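Local coordinates for USP37 protein (Homo sapiens, PDB 3U12) that probably removes ubiquitin from its conjugates as a thiol protease of the peptidase C19 family, and is represented here by its pleckstrin homology domain, at residues H71-V76 with L113-V118; V76-S81 with K106-M111. All blocks are in the same frame, centred on the assembly; numbering follows the deposited sequence.

Contact 1. Residues H71-V76 with L113-V118; sequences HNIKNV and LFLDAV. With SO4 (sulfate ion), chain C.
Ile73 reaches the helix with CG1 beside its own backbone N (chi1 -65°) and the chain then running straight out (chi2 172°), which drives CD1 between Leu115 and Val118. Ile73 CD1 touches Val118 CG1 at 3.8 Å, the two side chains crossing at about a right angle. It also presses against the helix backbone, with Ile73 CD1 only 3.2 Å from Leu115 O, a tight methyl-to-carbonyl contact. Leu115 spreads its branches over both strand residues: CD2 lies near Ile73 CD1, whereas Leu115 CD1 is 3.9 Å from Val76 CG1. Val76 also sets CG2 against Leu115 CB at 3.8 Å. Between Ile73 and Val76, Lys74 and Asn75 both face Thr91 in a classic beta bulge. At the loop end a water joins the segments, accepting from His71 N at 2.8 Å and donating to Val118 O at 2.6 Å. The His71 ring turns aside to a sulfate, probably from the crystallisation liquor, which meets the ring at its edge; His71 ND1 donates to sulfate O3 at 2.7 Å with an N-H...O angle of 154°. Gln93 and Asn121 also bind this ion. Strand and helix run roughly antiparallel, an apolar seam characteristic of the C-terminal helix that closes one end of the pleckstrin homology barrel.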
loop_
_atom_site.group_PDB
_atom_site.type_symbol
_atom_site.label_atom_id
_atom_site.label_comp_id
_atom_site.label_asym_id
_atom_site.label_seq_id
_atom_site.Cartn_x
_atom_site.Cartn_y
_atom_site.Cartn_z
ATOM N N HIS A 71 7.842 -2.251 11.795
ATOM C CA HIS A 71 9.210 -2.786 11.692
ATOM C C HIS A 71 9.374 -3.592 10.387
ATOM O O HIS A 71 10.100 -4.586 10.394
ATOM C CB HIS A 71 9.557 -3.700 12.915
ATOM C CG HIS A 71 9.426 -3.020 14.242
ATOM N ND1 HIS A 71 10.315 -2.044 14.645
ATOM C CD2 HIS A 71 8.507 -3.204 15.216
ATOM C CE1 HIS A 71 9.917 -1.663 15.849
ATOM N NE2 HIS A 71 8.829 -2.329 16.232
ATOM N N ASN A 72 8.656 -3.204 9.299
ATOM C CA ASN A 72 8.687 -3.953 8.033
ATOM C C ASN A 72 8.667 -3.051 6.783
ATOM O O ASN A 72 8.607 -3.562 5.672
ATOM C CB ASN A 72 7.539 -4.993 7.979
ATOM C CG ASN A 72 7.737 -6.100 6.951
ATOM O OD1 ASN A 72 8.855 -6.519 6.674
ATOM N ND2 ASN A 72 6.659 -6.601 6.351
ATOM N N ILE A 73 8.762 -1.735 6.944
ATOM C CA ILE A 73 8.785 -0.812 5.804
ATOM C C ILE A 73 10.242 -0.511 5.443
ATOM O O ILE A 73 11.044 -0.162 6.322
ATOM C CB ILE A 73 7.999 0.505 6.079
ATOM C CG1 ILE A 73 6.482 0.231 6.271
ATOM C CG2 ILE A 73 8.222 1.533 4.952
ATOM C CD1 ILE A 73 5.680 1.532 6.759
ATOM N N LYS A 74 10.571 -0.662 4.155
ATOM C CA LYS A 74 11.899 -0.381 3.632
ATOM C C LYS A 74 11.871 1.017 3.035
ATOM O O LYS A 74 12.656 1.872 3.455
ATOM C CB LYS A 74 12.318 -1.431 2.588
ATOM C CG LYS A 74 13.834 -1.439 2.343
ATOM C CD LYS A 74 14.213 -2.067 1.017
ATOM C CE LYS A 74 14.541 -3.534 1.123
ATOM N NZ LYS A 74 15.236 -4.013 -0.102
ATOM N N ASN A 75 10.958 1.269 2.072
ATOM C CA ASN A 75 10.830 2.598 1.452
ATOM C C ASN A 75 9.436 2.835 0.865
ATOM O O ASN A 75 8.655 1.891 0.645
ATOM C CB ASN A 75 11.938 2.874 0.413
ATOM C CG ASN A 75 12.087 1.865 -0.689
ATOM O OD1 ASN A 75 11.217 1.715 -1.548
ATOM N ND2 ASN A 75 13.249 1.233 -0.753
ATOM N N VAL A 76 9.099 4.107 0.710
ATOM C CA VAL A 76 7.836 4.588 0.146
ATOM C C VAL A 76 8.146 5.693 -0.860
ATOM O O VAL A 76 8.809 6.679 -0.524
ATOM C CB VAL A 76 6.772 5.051 1.187
ATOM C CG1 VAL A 76 5.398 5.167 0.531
ATOM C CG2 VAL A 76 6.702 4.117 2.389
ATOM N N LEU A 113 2.699 9.917 4.234
ATOM C CA LEU A 113 3.022 10.535 5.520
ATOM C C LEU A 113 2.809 9.516 6.654
ATOM O O LEU A 113 3.707 9.321 7.465
ATOM C CB LEU A 113 2.146 11.785 5.731
ATOM C CG LEU A 113 2.387 12.617 6.972
ATOM C CD1 LEU A 113 3.790 13.127 7.005
ATOM C CD2 LEU A 113 1.464 13.811 6.987
ATOM N N PHE A 114 1.681 8.783 6.620
ATOM C CA PHE A 114 1.398 7.765 7.611
ATOM C C PHE A 114 2.430 6.634 7.539
ATOM O O PHE A 114 2.925 6.178 8.583
ATOM C CB PHE A 114 -0.038 7.218 7.471
ATOM C CG PHE A 114 -0.332 6.123 8.472
ATOM C CD1 PHE A 114 -0.635 6.430 9.793
ATOM C CD2 PHE A 114 -0.261 4.781 8.103
ATOM C CE1 PHE A 114 -0.891 5.414 10.724
ATOM C CE2 PHE A 114 -0.512 3.772 9.034
ATOM C CZ PHE A 114 -0.796 4.099 10.344
ATOM N N LEU A 115 2.762 6.193 6.317
ATOM C CA LEU A 115 3.713 5.094 6.142
ATOM C C LEU A 115 5.110 5.494 6.599
ATOM O O LEU A 115 5.819 4.676 7.184
ATOM C CB LEU A 115 3.725 4.593 4.683
ATOM C CG LEU A 115 2.453 3.876 4.229
ATOM C CD1 LEU A 115 2.477 3.676 2.702
ATOM C CD2 LEU A 115 2.253 2.532 4.996
ATOM N N ASP A 116 5.488 6.762 6.360
ATOM C CA ASP A 116 6.765 7.307 6.826
ATOM C C ASP A 116 6.814 7.303 8.373
ATOM O O ASP A 116 7.824 6.875 8.944
ATOM C CB ASP A 116 6.990 8.724 6.265
ATOM C CG ASP A 116 8.395 9.268 6.475
ATOM O OD1 ASP A 116 9.331 8.448 6.697
ATOM O OD2 ASP A 116 8.574 10.503 6.368
ATOM N N ALA A 117 5.723 7.764 9.038
ATOM C CA ALA A 117 5.623 7.771 10.503
ATOM C C ALA A 117 5.736 6.311 11.094
ATOM O O ALA A 117 6.449 6.105 12.070
ATOM C CB ALA A 117 4.328 8.431 10.933
ATOM N N VAL A 118 5.112 5.308 10.447
ATOM C CA VAL A 118 5.212 3.890 10.872
ATOM C C VAL A 118 6.673 3.422 10.737
ATOM O O VAL A 118 7.231 2.827 11.665
ATOM C CB VAL A 118 4.269 2.989 10.042
ATOM C CG1 VAL A 118 4.508 1.502 10.342
ATOM C CG2 VAL A 118 2.819 3.358 10.297
HETATM S S SO4 C . 12.979 -1.266 12.267
HETATM O O1 SO4 C . 14.278 -0.712 12.677
HETATM O O2 SO4 C . 12.938 -2.700 12.588
HETATM O O3 SO4 C . 11.912 -0.563 12.986
HETATM O O4 SO4 C . 12.795 -1.076 10.818
HETATM O O HOH W 1 7.839 0.455 12.403
#

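Contact 2. Residues V76-S81 with K106-M111; sequences VVLRPS and KDAEEM
Glu109 meets Leu78 not through its flat carboxylate but through the methylene beneath it: Glu109 CG lies 3.7 Å from Leu78 CD1, and the two side chains cross at about a right angle. The other flat group nearby, the guanidinium of Arg79, belongs to the strand side that faces away from the helix; Val77 CG1 sits 3.5 Å above one of its faces, offset toward the rim. Leu78, between these two residues in sequence, points the other way and carries nearly all of the strand's share of the contact. Its CG stands beside the backbone N (chi1 -74°), and an extended second torsion (chi2 -174°) opens the fork toward the helix. One prong, Leu78 CD1, also comes within 4.0 Å of Glu109 CA, so it rests on the helix backbone as well as on the side chain. The other prong, Leu78 CD2, packs 3.9 Å from Ala108 CB. This is the edge strand of the second sheet of the pleckstrin homology fold, lying over the first turns of the C-terminal helix, and Leu78 CA and Ala108 CA are 7.6 Å apart. Leu78 CD2 also lies 4.0 Å from Ala108 O, a van der Waals approach to the helix backbone. Glu109 has its CB directed away from the strand, yet with CG beside the backbone N (chi1 -78°) its methylene still covers the outer flank of Leu78. Further inward, Leu78 also touches Leu88 of the neighbouring strand, and Ala108 touches Ser86 and Val103. Arg112, one helical turn beyond Ala108, borders Leu78 as well.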
loop_
_atom_site.group_PDB
_atom_site.type_symbol
_atom_site.label_atom_id
_atom_site.label_comp_id
_atom_site.label_asym_id
_atom_site.label_seq_id
_atom_site.Cartn_x
_atom_site.Cartn_y
_atom_site.Cartn_z
ATOM N N VAL A 76 9.099 4.107 0.710
ATOM C CA VAL A 76 7.836 4.588 0.146
ATOM C C VAL A 76 8.146 5.693 -0.860
ATOM O O VAL A 76 8.809 6.679 -0.524
ATOM C CB VAL A 76 6.772 5.051 1.187
ATOM C CG1 VAL A 76 5.398 5.167 0.531
ATOM C CG2 VAL A 76 6.702 4.117 2.389
ATOM N N VAL A 77 7.710 5.503 -2.102
ATOM C CA VAL A 77 7.942 6.455 -3.181
ATOM C C VAL A 77 6.590 6.819 -3.792
ATOM O O VAL A 77 5.745 5.938 -3.971
ATOM C CB VAL A 77 8.923 5.876 -4.267
ATOM C CG1 VAL A 77 9.122 6.848 -5.429
ATOM C CG2 VAL A 77 10.279 5.505 -3.667
ATOM N N LEU A 78 6.397 8.110 -4.110
ATOM C CA LEU A 78 5.246 8.629 -4.844
ATOM C C LEU A 78 5.756 9.131 -6.173
ATOM O O LEU A 78 6.792 9.799 -6.223
ATOM C CB LEU A 78 4.551 9.812 -4.148
ATOM C CG LEU A 78 3.697 9.583 -2.913
ATOM C CD1 LEU A 78 3.014 10.874 -2.515
ATOM C CD2 LEU A 78 2.637 8.549 -3.151
ATOM N N ARG A 79 5.027 8.841 -7.245
ATOM C CA ARG A 79 5.356 9.307 -8.591
ATOM C C ARG A 79 4.096 9.877 -9.254
ATOM O O ARG A 79 3.014 9.332 -9.014
ATOM C CB ARG A 79 5.974 8.178 -9.441
ATOM C CG ARG A 79 7.404 7.788 -9.030
ATOM C CD ARG A 79 8.467 8.768 -9.490
ATOM N NE ARG A 79 9.713 8.622 -8.735
ATOM C CZ ARG A 79 10.133 9.474 -7.800
ATOM N NH1 ARG A 79 9.413 10.546 -7.493
ATOM N NH2 ARG A 79 11.279 9.259 -7.167
ATOM N N PRO A 80 4.182 10.981 -10.048
ATOM C CA PRO A 80 2.964 11.515 -10.692
ATOM C C PRO A 80 2.330 10.495 -11.635
ATOM O O PRO A 80 3.047 9.766 -12.321
ATOM C CB PRO A 80 3.464 12.763 -11.446
ATOM C CG PRO A 80 4.784 13.097 -10.818
ATOM C CD PRO A 80 5.371 11.770 -10.425
ATOM N N SER A 81 0.995 10.417 -11.635
ATOM C CA SER A 81 0.247 9.459 -12.452
ATOM C C SER A 81 -0.869 10.156 -13.236
ATOM O O SER A 81 -2.017 9.697 -13.255
ATOM C CB SER A 81 -0.312 8.354 -11.561
ATOM O OG SER A 81 -1.010 7.391 -12.329
ATOM N N LYS A 106 -3.789 14.059 -2.959
ATOM C CA LYS A 106 -3.908 14.397 -1.522
ATOM C C LYS A 106 -4.004 13.122 -0.677
ATOM O O LYS A 106 -3.398 13.040 0.387
ATOM C CB LYS A 106 -5.124 15.303 -1.246
ATOM C CG LYS A 106 -5.145 16.595 -2.057
ATOM C CD LYS A 106 -4.890 17.837 -1.242
ATOM C CE LYS A 106 -5.105 19.061 -2.096
ATOM N NZ LYS A 106 -4.809 20.317 -1.358
ATOM N N ASP A 107 -4.766 12.124 -1.161
ATOM C CA ASP A 107 -4.936 10.837 -0.484
ATOM C C ASP A 107 -3.620 10.058 -0.469
ATOM O O ASP A 107 -3.255 9.506 0.568
ATOM C CB ASP A 107 -6.081 10.030 -1.141
ATOM C CG ASP A 107 -7.416 10.761 -1.051
ATOM O OD1 ASP A 107 -8.008 10.781 0.041
ATOM O OD2 ASP A 107 -7.816 11.382 -2.045
ATOM N N ALA A 108 -2.899 10.027 -1.604
ATOM C CA ALA A 108 -1.614 9.332 -1.724
ATOM C C ALA A 108 -0.563 9.956 -0.777
ATOM O O ALA A 108 0.178 9.228 -0.134
ATOM C CB ALA A 108 -1.126 9.378 -3.165
ATOM N N GLU A 109 -0.543 11.297 -0.657
ATOM C CA GLU A 109 0.388 12.014 0.209
ATOM C C GLU A 109 0.108 11.747 1.692
ATOM O O GLU A 109 1.047 11.606 2.474
ATOM C CB GLU A 109 0.353 13.507 -0.098
ATOM C CG GLU A 109 1.132 13.851 -1.350
ATOM C CD GLU A 109 1.086 15.326 -1.688
ATOM O OE1 GLU A 109 1.808 16.107 -1.029
ATOM O OE2 GLU A 109 0.319 15.703 -2.604
ATOM N N GLU A 110 -1.176 11.660 2.066
ATOM C CA GLU A 110 -1.594 11.354 3.430
ATOM C C GLU A 110 -1.138 9.931 3.800
ATOM O O GLU A 110 -0.586 9.724 4.888
ATOM C CB GLU A 110 -3.114 11.520 3.571
ATOM C CG GLU A 110 -3.628 11.255 4.976
ATOM C CD GLU A 110 -5.130 11.247 5.178
ATOM O OE1 GLU A 110 -5.882 11.410 4.189
ATOM O OE2 GLU A 110 -5.554 11.081 6.345
HETATM N N MSE A 111 -1.331 8.961 2.879
HETATM C CA MSE A 111 -0.895 7.568 3.077
HETATM C C MSE A 111 0.626 7.516 3.216
HETATM O O MSE A 111 1.099 6.842 4.113
HETATM C CB MSE A 111 -1.398 6.635 1.963
HETATM C CG MSE A 111 -1.001 5.170 2.168
HETATM SE SE MSE A 111 -1.701 4.403 3.824
HETATM C CE MSE A 111 -3.528 3.848 3.098
#

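From the N terminus, the chain first builds the strands up to 65-68, then enters strand 73-80, which supplies the first segment of both contacts. After it the chain turns into strands 85-92 and 97-104 and passes directly into helix 105-119. Contact 2 closes the shorter loop, bringing the far end of strand 73-80 to the start of the helix; contact 1 closes the longer one around it, joining the strand's beginning to the helix's later turns. The loops nest without crossing, and both tie the edge strand of the second sheet to the C-terminal helix. Val76 lies in both ranges but touches the helix segment only in contact 1; the contact centres are about 13 Å apart.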